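Mandelate racemase/muconate lactonizing enzyme family protein (Bradyrhizobium sp. ORS 278, PDB 3TOY) belongs to the enolase superfamily, pairing an N-terminal capping domain with a barrel domain that binds a calcium ion through three acidic side chains. Local coordinates at residues V248-L253 against E271-P276; R277-A282 against I291-M296. All coordinates share one frame; numbering follows the deposited sequence.

Contact 1. Residues V248-L253 against E271-P276; sequences VPQENL and ENWWFP. With CA (calcium ion), chain E.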
ATOM      1  N   VAL A 248     -10.681  22.729   4.460  1.00 23.32           N
ATOM      2  CA  VAL A 248      -9.556  22.953   5.369  1.00 21.71           C
ATOM      3  C   VAL A 248      -8.483  23.766   4.660  1.00 22.73           C
ATOM      4  O   VAL A 248      -8.623  24.046   3.481  1.00 24.06           O
ATOM      5  CB  VAL A 248      -9.005  21.591   5.891  1.00 25.04           C
ATOM      6  CG1 VAL A 248     -10.197  20.724   6.373  1.00 22.24           C
ATOM      7  CG2 VAL A 248      -8.250  20.849   4.799  1.00 24.84           C
ATOM      8  N   PRO A 249      -7.413  24.172   5.374  1.00 24.79           N
ATOM      9  CA  PRO A 249      -6.404  24.984   4.691  1.00 23.28           C
ATOM     10  C   PRO A 249      -5.928  24.381   3.371  1.00 25.70           C
ATOM     11  O   PRO A 249      -5.709  23.156   3.266  1.00 25.00           O
ATOM     12  CB  PRO A 249      -5.264  25.075   5.709  1.00 24.15           C
ATOM     13  CG  PRO A 249      -5.989  24.993   7.051  1.00 26.24           C
ATOM     14  CD  PRO A 249      -7.134  24.023   6.815  1.00 26.53           C
ATOM     15  N   GLN A 250      -5.764  25.242   2.370  1.00 22.49           N
ATOM     16  CA  GLN A 250      -5.379  24.808   1.031  1.00 22.81           C
ATOM     17  C   GLN A 250      -4.050  24.040   1.014  1.00 25.76           C
ATOM     18  O   GLN A 250      -3.872  23.161   0.182  1.00 23.66           O
ATOM     19  CB  GLN A 250      -5.303  25.998   0.060  1.00 23.95           C
ATOM     20  CG  GLN A 250      -4.374  27.166   0.493  1.00 22.27           C
ATOM     21  CD  GLN A 250      -3.004  27.116  -0.146  1.00 27.44           C
ATOM     22  OE1 GLN A 250      -2.654  26.160  -0.847  1.00 26.60           O
ATOM     23  NE2 GLN A 250      -2.199  28.162   0.093  1.00 25.63           N
ATOM     24  N   GLU A 251      -3.123  24.381   1.906  1.00 20.41           N
ATOM     25  CA  GLU A 251      -1.810  23.721   1.921  1.00 24.34           C
ATOM     26  C   GLU A 251      -1.915  22.311   2.499  1.00 20.98           C
ATOM     27  O   GLU A 251      -0.974  21.525   2.388  1.00 24.09           O
ATOM     28  CB  GLU A 251      -0.811  24.495   2.800  1.00 27.82           C
ATOM     29  CG  GLU A 251      -0.577  25.952   2.377  1.00 32.64           C
ATOM     30  CD  GLU A 251      -1.446  26.949   3.153  1.00 34.10           C
ATOM     31  OE1 GLU A 251      -2.545  26.566   3.610  1.00 27.08           O
ATOM     32  OE2 GLU A 251      -1.021  28.128   3.291  1.00 31.90           O
ATOM     33  N   ASN A 252      -3.032  22.033   3.161  1.00 22.26           N
ATOM     34  CA  ASN A 252      -3.183  20.784   3.900  1.00 20.20           C
ATOM     35  C   ASN A 252      -3.769  19.733   2.952  1.00 20.14           C
ATOM     36  O   ASN A 252      -4.963  19.469   2.964  1.00 21.87           O
ATOM     37  CB  ASN A 252      -4.050  21.020   5.143  1.00 21.93           C
ATOM     38  CG  ASN A 252      -4.044  19.834   6.124  1.00 26.26           C
ATOM     39  OD1 ASN A 252      -3.423  18.797   5.869  1.00 24.94           O
ATOM     40  ND2 ASN A 252      -4.727  19.998   7.254  1.00 25.07           N
ATOM     41  N   LEU A 253      -2.916  19.194   2.081  1.00 19.24           N
ATOM     42  CA  LEU A 253      -3.367  18.248   1.068  1.00 20.06           C
ATOM     43  C   LEU A 253      -3.781  16.935   1.749  1.00 19.67           C
ATOM     44  O   LEU A 253      -4.783  16.308   1.347  1.00 22.78           O
ATOM     45  CB  LEU A 253      -2.257  17.967   0.049  1.00 20.69           C
ATOM     46  CG  LEU A 253      -1.750  19.208  -0.727  1.00 22.62           C
ATOM     47  CD1 LEU A 253      -0.572  18.854  -1.656  1.00 23.58           C
ATOM     48  CD2 LEU A 253      -2.886  19.841  -1.482  1.00 22.37           C
ATOM     49  N   GLU A 271      -8.179  26.406  -5.866  1.00 25.62           N
ATOM     50  CA  GLU A 271      -8.074  27.823  -6.268  1.00 23.87           C
ATOM     51  C   GLU A 271      -6.849  28.486  -5.668  1.00 29.54           C
ATOM     52  O   GLU A 271      -6.471  29.579  -6.081  1.00 26.02           O
ATOM     53  CB  GLU A 271      -9.324  28.601  -5.853  1.00 22.58           C
ATOM     54  CG  GLU A 271      -9.388  28.961  -4.359  1.00 21.74           C
ATOM     55  CD  GLU A 271     -10.803  29.333  -3.943  1.00 32.92           C
ATOM     56  OE1 GLU A 271     -11.723  28.548  -4.219  1.00 31.66           O
ATOM     57  OE2 GLU A 271     -10.998  30.402  -3.335  1.00 31.15           O
ATOM     58  N   ASN A 272      -6.231  27.842  -4.676  1.00 24.17           N
ATOM     59  CA  ASN A 272      -5.055  28.412  -4.050  1.00 23.09           C
ATOM     60  C   ASN A 272      -3.741  27.640  -4.251  1.00 20.83           C
ATOM     61  O   ASN A 272      -2.702  28.028  -3.685  1.00 23.51           O
ATOM     62  CB  ASN A 272      -5.335  28.690  -2.556  1.00 23.85           C
ATOM     63  CG  ASN A 272      -6.350  29.793  -2.383  1.00 30.42           C
ATOM     64  OD1 ASN A 272      -6.207  30.829  -3.013  1.00 27.66           O
ATOM     65  ND2 ASN A 272      -7.403  29.558  -1.602  1.00 27.72           N
ATOM     66  N   TRP A 273      -3.767  26.589  -5.076  1.00 21.81           N
ATOM     67  CA  TRP A 273      -2.572  25.807  -5.351  1.00 23.18           C
ATOM     68  C   TRP A 273      -1.736  26.442  -6.465  1.00 24.66           C
ATOM     69  O   TRP A 273      -2.260  27.131  -7.366  1.00 27.44           O
ATOM     70  CB  TRP A 273      -2.908  24.344  -5.691  1.00 25.76           C
ATOM     71  CG  TRP A 273      -3.680  23.644  -4.600  1.00 24.01           C
ATOM     72  CD1 TRP A 273      -3.659  23.942  -3.268  1.00 22.42           C
ATOM     73  CD2 TRP A 273      -4.546  22.505  -4.742  1.00 22.06           C
ATOM     74  NE1 TRP A 273      -4.489  23.075  -2.577  1.00 22.87           N
ATOM     75  CE2 TRP A 273      -5.031  22.183  -3.460  1.00 21.91           C
ATOM     76  CE3 TRP A 273      -4.961  21.725  -5.836  1.00 23.54           C
ATOM     77  CZ2 TRP A 273      -5.932  21.140  -3.235  1.00 22.53           C
ATOM     78  CZ3 TRP A 273      -5.875  20.665  -5.607  1.00 22.17           C
ATOM     79  CH2 TRP A 273      -6.338  20.396  -4.324  1.00 22.28           C
ATOM     80  N   TRP A 274      -0.439  26.204  -6.405  1.00 24.51           N
ATOM     81  CA  TRP A 274       0.529  26.927  -7.252  1.00 25.68           C
ATOM     82  C   TRP A 274       1.057  26.078  -8.400  1.00 27.19           C
ATOM     83  O   TRP A 274       1.773  25.106  -8.163  1.00 25.05           O
ATOM     84  CB  TRP A 274       1.708  27.438  -6.380  1.00 24.22           C
ATOM     85  CG  TRP A 274       1.240  28.422  -5.356  1.00 24.88           C
ATOM     86  CD1 TRP A 274       1.051  28.208  -4.026  1.00 23.32           C
ATOM     87  CD2 TRP A 274       0.841  29.788  -5.612  1.00 23.74           C
ATOM     88  NE1 TRP A 274       0.554  29.359  -3.431  1.00 24.13           N
ATOM     89  CE2 TRP A 274       0.442  30.343  -4.386  1.00 23.85           C
ATOM     90  CE3 TRP A 274       0.794  30.584  -6.770  1.00 27.41           C
ATOM     91  CZ2 TRP A 274      -0.020  31.663  -4.272  1.00 27.81           C
ATOM     92  CZ3 TRP A 274       0.343  31.914  -6.661  1.00 24.95           C
ATOM     93  CH2 TRP A 274      -0.050  32.431  -5.420  1.00 22.57           C
ATOM     94  N   PHE A 275       0.731  26.479  -9.633  1.00 23.43           N
ATOM     95  CA  PHE A 275       1.355  25.958 -10.850  1.00 21.36           C
ATOM     96  C   PHE A 275       1.062  24.485 -11.110  1.00 22.18           C
ATOM     97  O   PHE A 275       0.444  23.821 -10.272  1.00 25.65           O
ATOM     98  CB  PHE A 275       2.865  26.220 -10.851  1.00 24.26           C
ATOM     99  CG  PHE A 275       3.192  27.681 -11.003  1.00 27.51           C
ATOM    100  CD1 PHE A 275       3.202  28.263 -12.255  1.00 31.43           C
ATOM    101  CD2 PHE A 275       3.430  28.463  -9.878  1.00 24.33           C
ATOM    102  CE1 PHE A 275       3.482  29.634 -12.408  1.00 24.27           C
ATOM    103  CE2 PHE A 275       3.700  29.819 -10.000  1.00 26.75           C
ATOM    104  CZ  PHE A 275       3.722  30.400 -11.271  1.00 25.62           C
ATOM    105  N   PRO A 276       1.465  23.994 -12.291  1.00 22.67           N
ATOM    106  CA  PRO A 276       1.136  22.596 -12.576  1.00 23.77           C
ATOM    107  C   PRO A 276       1.678  21.648 -11.513  1.00 23.16           C
ATOM    108  O   PRO A 276       1.011  20.644 -11.182  1.00 23.63           O
ATOM    109  CB  PRO A 276       1.789  22.359 -13.938  1.00 24.00           C
ATOM    110  CG  PRO A 276       1.549  23.733 -14.640  1.00 25.19           C
ATOM    111  CD  PRO A 276       1.853  24.730 -13.522  1.00 20.99           C
TER
HETATM  112 CA    CA E 361     -13.510  29.659  -3.033  1.00 26.61          CA
HETATM  113  O   HOH W   1     -12.652  28.525  -1.264  1.00 26.22           O
HETATM  114  O   HOH W   2     -14.557  31.096  -4.723  1.00 27.19           O
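Two neighbouring loops at the C-terminal ends of barrel strands meet where Gln250 and Leu253 pack against Asn272 and Trp273, the two residues that follow the metal ligand Glu271. The polar link is made by the indole of Trp273, whose NE1 donates to the backbone O of Gln250 at 2.8 Å. The bond is bent, with 146° at the hydrogen, and the acceptor lies near the ring plane, at the edge of the indole. With CG set beside the backbone N, the Trp273 ring turns back toward 248-253. Leu253 adds an apolar contact: Leu253 CD2 comes up obliquely to the indole, 3.7 Å from Trp273 CE2.

Gln250 also packs on Asn272. Its CG lies 3.5 Å from CB of Asn272, and the two amide planes are 50° apart. The bend at chi2 (98°) carries the Gln250 amide past the indole, leaving OE1 3.4 Å from Trp273 CD1; NE2 is held by Gln120 of a second subunit. Asn272 points its own amide elsewhere, to Lys297 and Glu246.

Glu271 takes no part in this packing but reaches the calcium ion with both carboxylate oxygens, OE1 at 2.4 Å and OE2 at 2.6 Å. Asp219 and Glu245 supply the other protein ligands, and two waters also bind, the three-carboxylate arrangement familiar from the enolase superfamily. The packing thus lies directly after a metal ligand in the chain.

Segment 248-253 forms a type I turn from Pro249 to Asn252, with Asn252 as N-cap of helix 253-262, and follows strand 243-245. Segment 271-276 connects strand 267-269 to helix 275-285, against whose Ala282 both Leu253 and Trp273 rest.

Contact 2. Residues R277-A282 against I291-M296; sequences RGFAEA and IMPDLM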
ATOM      1  N   ARG A 277       2.841  21.946 -10.949  1.00 22.88           N
ATOM      2  CA  ARG A 277       3.395  21.017  -9.927  1.00 19.55           C
ATOM      3  C   ARG A 277       2.545  20.977  -8.678  1.00 26.09           C
ATOM      4  O   ARG A 277       2.388  19.916  -8.070  1.00 23.31           O
ATOM      5  CB  ARG A 277       4.847  21.335  -9.564  1.00 20.85           C
ATOM      6  CG  ARG A 277       5.444  20.393  -8.453  1.00 21.05           C
ATOM      7  CD  ARG A 277       5.545  18.947  -8.960  1.00 20.87           C
ATOM      8  NE  ARG A 277       6.349  18.898 -10.173  1.00 27.77           N
ATOM      9  CZ  ARG A 277       6.257  17.954 -11.116  1.00 37.15           C
ATOM     10  NH1 ARG A 277       5.427  16.934 -10.962  1.00 32.45           N
ATOM     11  NH2 ARG A 277       7.017  18.023 -12.201  1.00 39.91           N
ATOM     12  N   GLY A 278       2.001  22.124  -8.277  1.00 23.47           N
ATOM     13  CA  GLY A 278       1.126  22.183  -7.104  1.00 23.49           C
ATOM     14  C   GLY A 278      -0.084  21.284  -7.293  1.00 26.31           C
ATOM     15  O   GLY A 278      -0.532  20.622  -6.353  1.00 24.01           O
ATOM     16  N   PHE A 279      -0.618  21.267  -8.513  1.00 21.05           N
ATOM     17  CA  PHE A 279      -1.716  20.356  -8.823  1.00 22.71           C
ATOM     18  C   PHE A 279      -1.264  18.907  -8.859  1.00 21.91           C
ATOM     19  O   PHE A 279      -1.995  18.033  -8.371  1.00 22.12           O
ATOM     20  CB  PHE A 279      -2.425  20.774 -10.116  1.00 24.03           C
ATOM     21  CG  PHE A 279      -3.367  21.896  -9.871  1.00 23.07           C
ATOM     22  CD1 PHE A 279      -4.666  21.626  -9.516  1.00 21.54           C
ATOM     23  CD2 PHE A 279      -2.907  23.220  -9.835  1.00 23.29           C
ATOM     24  CE1 PHE A 279      -5.541  22.648  -9.188  1.00 25.76           C
ATOM     25  CE2 PHE A 279      -3.788  24.266  -9.513  1.00 22.97           C
ATOM     26  CZ  PHE A 279      -5.100  23.983  -9.182  1.00 20.92           C
ATOM     27  N   ALA A 280      -0.090  18.648  -9.432  1.00 21.44           N
ATOM     28  CA  ALA A 280       0.410  17.254  -9.477  1.00 20.99           C
ATOM     29  C   ALA A 280       0.551  16.655  -8.072  1.00 24.16           C
ATOM     30  O   ALA A 280       0.153  15.499  -7.844  1.00 23.99           O
ATOM     31  CB  ALA A 280       1.751  17.129 -10.251  1.00 19.82           C
ATOM     32  N   GLU A 281       1.108  17.409  -7.134  1.00 20.12           N
ATOM     33  CA  GLU A 281       1.187  16.921  -5.741  1.00 20.45           C
ATOM     34  C   GLU A 281      -0.178  16.742  -5.060  1.00 22.04           C
ATOM     35  O   GLU A 281      -0.405  15.748  -4.318  1.00 21.42           O
ATOM     36  CB  GLU A 281       2.097  17.800  -4.872  1.00 21.27           C
ATOM     37  CG  GLU A 281       3.574  17.883  -5.355  1.00 24.14           C
ATOM     38  CD  GLU A 281       4.280  16.518  -5.472  1.00 34.22           C
ATOM     39  OE1 GLU A 281       3.833  15.513  -4.865  1.00 28.03           O
ATOM     40  OE2 GLU A 281       5.298  16.446  -6.190  1.00 27.34           O
ATOM     41  N   ALA A 282      -1.087  17.685  -5.272  1.00 21.52           N
ATOM     42  CA  ALA A 282      -2.451  17.535  -4.741  1.00 21.83           C
ATOM     43  C   ALA A 282      -3.151  16.291  -5.264  1.00 23.53           C
ATOM     44  O   ALA A 282      -3.822  15.586  -4.516  1.00 23.10           O
ATOM     45  CB  ALA A 282      -3.305  18.789  -5.035  1.00 24.26           C
ATOM     46  N   ILE A 291     -11.495  19.836  -9.040  1.00 20.32           N
ATOM     47  CA  ILE A 291     -10.536  20.924  -8.844  1.00 19.04           C
ATOM     48  C   ILE A 291     -11.067  22.170  -9.552  1.00 22.38           C
ATOM     49  O   ILE A 291     -11.837  22.058 -10.492  1.00 21.20           O
ATOM     50  CB  ILE A 291      -9.086  20.617  -9.391  1.00 19.93           C
ATOM     51  CG1 ILE A 291      -9.108  20.277 -10.885  1.00 21.27           C
ATOM     52  CG2 ILE A 291      -8.413  19.484  -8.520  1.00 21.00           C
ATOM     53  CD1 ILE A 291      -7.720  20.121 -11.467  1.00 22.71           C
ATOM     54  N   MET A 292     -10.607  23.323  -9.091  1.00 25.47           N
ATOM     55  CA  MET A 292     -10.923  24.608  -9.721  1.00 22.88           C
ATOM     56  C   MET A 292      -9.703  25.537  -9.674  1.00 21.56           C
ATOM     57  O   MET A 292      -9.596  26.398  -8.781  1.00 22.86           O
ATOM     58  CB  MET A 292     -12.130  25.271  -9.030  1.00 24.92           C
ATOM     59  CG  MET A 292     -12.075  25.345  -7.511  1.00 24.81           C
ATOM     60  SD  MET A 292     -13.621  26.000  -6.806  1.00 25.99           S
ATOM     61  CE  MET A 292     -13.415  27.795  -7.099  1.00 28.82           C
ATOM     62  N   PRO A 293      -8.762  25.344 -10.607  1.00 21.89           N
ATOM     63  CA  PRO A 293      -7.586  26.212 -10.601  1.00 21.30           C
ATOM     64  C   PRO A 293      -7.985  27.683 -10.820  1.00 24.33           C
ATOM     65  O   PRO A 293      -9.034  27.954 -11.410  1.00 24.62           O
ATOM     66  CB  PRO A 293      -6.755  25.705 -11.781  1.00 24.08           C
ATOM     67  CG  PRO A 293      -7.287  24.318 -12.086  1.00 23.63           C
ATOM     68  CD  PRO A 293      -8.720  24.326 -11.677  1.00 22.93           C
ATOM     69  N   ASP A 294      -7.156  28.581 -10.296  1.00 26.23           N
ATOM     70  CA  ASP A 294      -7.235  30.026 -10.536  1.00 24.39           C
ATOM     71  C   ASP A 294      -6.166  30.351 -11.570  1.00 24.17           C
ATOM     72  O   ASP A 294      -4.983  30.011 -11.394  1.00 24.30           O
ATOM     73  CB  ASP A 294      -6.927  30.745  -9.214  1.00 22.80           C
ATOM     74  CG  ASP A 294      -7.130  32.261  -9.294  1.00 27.71           C
ATOM     75  OD1 ASP A 294      -6.778  32.863 -10.343  1.00 32.46           O
ATOM     76  OD2 ASP A 294      -7.638  32.822  -8.302  1.00 30.49           O
ATOM     77  N   LEU A 295      -6.562  30.986 -12.665  1.00 25.13           N
ATOM     78  CA  LEU A 295      -5.582  31.328 -13.680  1.00 27.30           C
ATOM     79  C   LEU A 295      -4.432  32.169 -13.114  1.00 23.63           C
ATOM     80  O   LEU A 295      -3.352  32.155 -13.678  1.00 25.42           O
ATOM     81  CB  LEU A 295      -6.249  32.052 -14.861  1.00 27.73           C
ATOM     82  CG  LEU A 295      -6.995  31.115 -15.814  1.00 24.66           C
ATOM     83  CD1 LEU A 295      -8.003  31.903 -16.679  1.00 23.63           C
ATOM     84  CD2 LEU A 295      -6.038  30.336 -16.694  1.00 28.79           C
ATOM     85  N   MET A 296      -4.667  32.896 -12.020  1.00 23.22           N
ATOM     86  CA  MET A 296      -3.611  33.728 -11.422  1.00 23.85           C
ATOM     87  C   MET A 296      -2.569  32.903 -10.680  1.00 29.30           C
ATOM     88  O   MET A 296      -1.489  33.398 -10.387  1.00 24.40           O
ATOM     89  CB  MET A 296      -4.171  34.671 -10.364  1.00 27.52           C
ATOM     90  CG  MET A 296      -5.279  35.572 -10.760  1.00 29.77           C
ATOM     91  SD  MET A 296      -5.490  36.698  -9.360  1.00 32.56           S
ATOM     92  CE  MET A 296      -6.353  35.713  -8.126  1.00 30.46           C
TER
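In the layer between the barrel strands and their outer helices, Phe279 of helix 275-285 packs down onto Ile291 and Pro293, where strand 290-291 runs out into its C-terminal loop. The contact is wholly apolar and is carried by one aromatic ring against two aliphatic groups. Phe279 CZ, the far end of the ring, comes 3.5 Å from CB of Pro293, and Phe279 CE1, next to it, is 3.8 Å from Pro293 CG, so the proline ring lies across that end of the phenyl group at a slant. Further back along the ring, Phe279 CD1 meets Ile291 CD1, the terminal methyl, at 3.9 Å.

The torsions explain how a single ring spans both partners. Phe279 has CG beside its backbone N (chi1 -80°), which directs the phenyl group from the helix toward the strand end. Ile291 carries CG1 between its backbone N and carbonyl carbon (chi1 57°), and the extended bond beyond it brings CD1 up to the aromatic ring. Val307 of helix 300-314 also touches both Phe279 and Ile291, and Trp273 meets Phe279 edge to face.

Beyond Pro293 the chain turns. OD1 of Asp294 accepts from the backbone N of Met296 at 2.7 Å, closing an Asx turn; the donor approaches the anti side of the carboxylate, 28° out of its plane. The other oxygen, OD2, is hydrogen-bonded to His321, so the two carboxylate oxygens tie the turn both to its own backbone and to a neighbouring loop.

A helix lying over the strand that follows it, with apolar side chains at the interface, is the helix-to-strand packing of a beta/alpha barrel, here the modified barrel characteristic of the enolase superfamily.

How the contacts relate
Contact 1 precedes contact 2 along the chain, and their centres lie about 7 Å apart in the same barrel domain. Helix 275-285 is common to both, as 271-276 leads into it and 277-282 lies on it. The sequence therefore passes through successive beta/alpha units, from the loop after strand 243-245, by way of strand 267-269, to the end of strand 290-291. The contacts also touch directly, with Glu271 O 3.4 Å from Asp294 CB and Glu271 OE1 3.4 Å from Met292 CE. As an example of barrel construction, they show packing that continues from a metal-bearing loop into the helix-strand layer, while both contacts also touch a second subunit.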